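Local coordinates for protein leucine aminopeptidase (Fimbriiglobus ruber, PDB 7D1B) that is a zinc-binding member of peptidase family M28 that probably acts as a glutaminyl cyclase, closing N-terminal glutamine into pyroglutamate, at residues 90-95 with 113-118. Numbering follows the deposited sequence.
Sequences AKVVRQ and LIASWF
Ala-90 sets its methyl over one face of the Trp-117 indole: CB stands 3.6 Å from the centroid of the six-membered ring, 12° off the normal, a CH-pi contact. The chi1 of -51° places CG of Trp-117 beside its own backbone N and brings the benzo half back over Ala-90, whose CB also meets Ala-115 CB at 3.9 Å. Elsewhere the indole packs on Met-170 and Lys-171 and meets the Phe-181 ring edge-to-face. Replacing Trp-117 by an alanine would probably leave the Ala-90 methyl without its aromatic face and open a gap beside Phe-181.

From there the two strands run antiparallel. Lys-91 and Ser-116 form one hydrogen-bonded pair, the shorter bond being Ser-116 N to Lys-91 O at 2.8 Å; the next joins Val-93 N to Ile-114 O and Ile-114 N to Val-93 O, each 2.9 Å. Between them, in the non-hydrogen-bonded pair with Ala-115, Val-92 brings its CA to 3.2 Å from Ile-114 O in a CA-H...O contact. With chi1 at 175°, Val-92 CG1 lies anti to the backbone N and, in the conformer modelled here, reaches Leu-113 CD1 at 3.6 Å; Val-92, Leu-113 and Ala-115 pack on helix 72-87 (Phe-85, Thr-82). On the other face, Ile-114 CD1 sits 3.7 Å from Gln-95 NE2, Gln-95 OE1 accepts a hydrogen bond from Asn-112 ND2, and both side chains touch Phe-211 of helix 206-218. A water donates to Lys-91 O and, in the modelled conformer, to Ser-116 OG at 2.6 Å, a hydroxyl also hydrogen-bonded to Asp-180 OD1.

Four backbone bonds thus hold the sheet's outermost strand in register, while the Trp-117 ring and the helix-facing side chains depend on apolar packing.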
loop_
_atom_site.group_PDB
_atom_site.type_symbol
_atom_site.label_atom_id
_atom_site.label_comp_id
_atom_site.label_asym_id
_atom_site.label_seq_id
_atom_site.Cartn_x
_atom_site.Cartn_y
_atom_site.Cartn_z
ATOM N N ALA A 90 6.442 15.255 -7.210
ATOM C CA ALA A 90 5.025 14.959 -7.033
ATOM C C ALA A 90 4.311 16.141 -6.392
ATOM O O ALA A 90 4.895 16.895 -5.610
ATOM C CB ALA A 90 4.850 13.751 -6.119
ATOM N N LYS A 91 3.021 16.274 -6.693
ATOM C CA LYS A 91 2.166 17.172 -5.923
ATOM C C LYS A 91 1.574 16.389 -4.759
ATOM O O LYS A 91 0.991 15.326 -4.965
ATOM C CB LYS A 91 1.035 17.701 -6.795
ATOM C CG LYS A 91 0.131 18.633 -6.035
ATOM C CD LYS A 91 -0.667 19.494 -6.987
ATOM C CE LYS A 91 -1.424 20.588 -6.244
ATOM N NZ LYS A 91 -2.517 20.023 -5.423
ATOM N N VAL A 92 1.724 16.896 -3.538
ATOM C CA VAL A 92 1.278 16.166 -2.352
ATOM C C VAL A 92 0.069 16.877 -1.764
ATOM O O VAL A 92 0.124 18.083 -1.500
ATOM C CB VAL A 92 2.404 16.020 -1.312
ATOM C CG1 VAL A 92 1.879 15.366 -0.030
ATOM C CG2 VAL A 92 3.566 15.216 -1.881
ATOM N N VAL A 93 -1.008 16.123 -1.537
ATOM C CA VAL A 93 -2.233 16.630 -0.930
ATOM C C VAL A 93 -2.540 15.792 0.300
ATOM O O VAL A 93 -2.307 14.580 0.324
ATOM C CB VAL A 93 -3.405 16.664 -1.944
ATOM C CG1 VAL A 93 -4.753 16.817 -1.266
ATOM C CG2 VAL A 93 -3.192 17.788 -2.958
ATOM N N ARG A 94 -3.058 16.451 1.323
ATOM C CA ARG A 94 -3.511 15.807 2.548
ATOM C C ARG A 94 -5.027 15.677 2.530
ATOM O O ARG A 94 -5.727 16.614 2.136
ATOM C CB ARG A 94 -3.104 16.662 3.749
ATOM C CG ARG A 94 -1.598 16.815 3.914
ATOM C CD ARG A 94 -1.241 17.899 4.929
ATOM N NE ARG A 94 -1.761 17.608 6.256
ATOM C CZ ARG A 94 -1.127 16.880 7.171
ATOM N NH1 ARG A 94 0.066 16.356 6.912
ATOM N NH2 ARG A 94 -1.700 16.669 8.351
ATOM N N GLN A 95 -5.539 14.537 2.974
ATOM C CA GLN A 95 -6.967 14.384 3.242
ATOM C C GLN A 95 -7.096 14.218 4.744
ATOM O O GLN A 95 -6.853 13.132 5.277
ATOM C CB GLN A 95 -7.590 13.174 2.558
ATOM C CG GLN A 95 -7.437 13.073 1.093
ATOM C CD GLN A 95 -8.291 11.936 0.520
ATOM O OE1 GLN A 95 -8.445 10.848 1.123
ATOM N NE2 GLN A 95 -8.872 12.193 -0.649
ATOM N N LEU A 113 -2.412 10.621 2.682
ATOM C CA LEU A 113 -1.489 11.412 1.869
ATOM C C LEU A 113 -1.580 10.948 0.422
ATOM O O LEU A 113 -1.606 9.748 0.148
ATOM C CB LEU A 113 -0.055 11.234 2.362
ATOM C CG LEU A 113 1.044 12.286 2.223
ATOM C CD1 LEU A 113 0.612 13.588 2.874
ATOM C CD2 LEU A 113 2.357 11.815 2.835
ATOM N N ILE A 114 -1.637 11.888 -0.510
ATOM C CA ILE A 114 -1.679 11.560 -1.928
ATOM C C ILE A 114 -0.516 12.272 -2.594
ATOM O O ILE A 114 -0.403 13.496 -2.502
ATOM C CB ILE A 114 -3.005 11.976 -2.576
ATOM C CG1 ILE A 114 -4.194 11.337 -1.852
ATOM C CG2 ILE A 114 -3.000 11.622 -4.076
ATOM C CD1 ILE A 114 -5.528 11.987 -2.189
ATOM N N ALA A 115 0.340 11.516 -3.273
ATOM C CA ALA A 115 1.429 12.071 -4.078
ATOM C C ALA A 115 1.096 11.790 -5.539
ATOM O O ALA A 115 1.071 10.632 -5.958
ATOM C CB ALA A 115 2.772 11.464 -3.688
ATOM N N SER A 116 0.816 12.847 -6.298
ATOM C CA SER A 116 0.255 12.729 -7.635
ATOM C C SER A 116 1.309 13.012 -8.687
ATOM O O SER A 116 2.062 13.993 -8.590
ATOM C CB SER A 116 -0.904 13.712 -7.823
ATOM O OG SER A 116 -2.038 13.373 -7.075
ATOM N N TRP A 117 1.280 12.187 -9.727
ATOM C CA TRP A 117 2.141 12.283 -10.896
ATOM C C TRP A 117 1.270 12.372 -12.144
ATOM O O TRP A 117 0.259 11.664 -12.270
ATOM C CB TRP A 117 3.001 11.005 -11.016
ATOM C CG TRP A 117 3.736 10.611 -9.762
ATOM C CD1 TRP A 117 3.326 9.702 -8.833
ATOM C CD2 TRP A 117 4.986 11.134 -9.286
ATOM N NE1 TRP A 117 4.251 9.595 -7.821
ATOM C CE2 TRP A 117 5.283 10.466 -8.076
ATOM C CE3 TRP A 117 5.893 12.093 -9.776
ATOM C CZ2 TRP A 117 6.456 10.709 -7.354
ATOM C CZ3 TRP A 117 7.048 12.344 -9.044
ATOM C CH2 TRP A 117 7.325 11.651 -7.848
ATOM N N PHE A 118 1.686 13.222 -13.079
ATOM C CA PHE A 118 1.088 13.346 -14.413
ATOM C C PHE A 118 -0.342 13.878 -14.310
ATOM O O PHE A 118 -1.314 13.140 -14.503
ATOM C CB PHE A 118 1.141 12.030 -15.213
ATOM C CG PHE A 118 2.381 11.188 -14.964
ATOM C CD1 PHE A 118 3.678 11.731 -15.015
ATOM C CD2 PHE A 118 2.240 9.844 -14.641
ATOM C CE1 PHE A 118 4.792 10.937 -14.746
ATOM C CE2 PHE A 118 3.365 9.042 -14.388
ATOM C CZ PHE A 118 4.634 9.594 -14.449
HETATM O O HOH W 1 -2.077 15.066 -5.047
#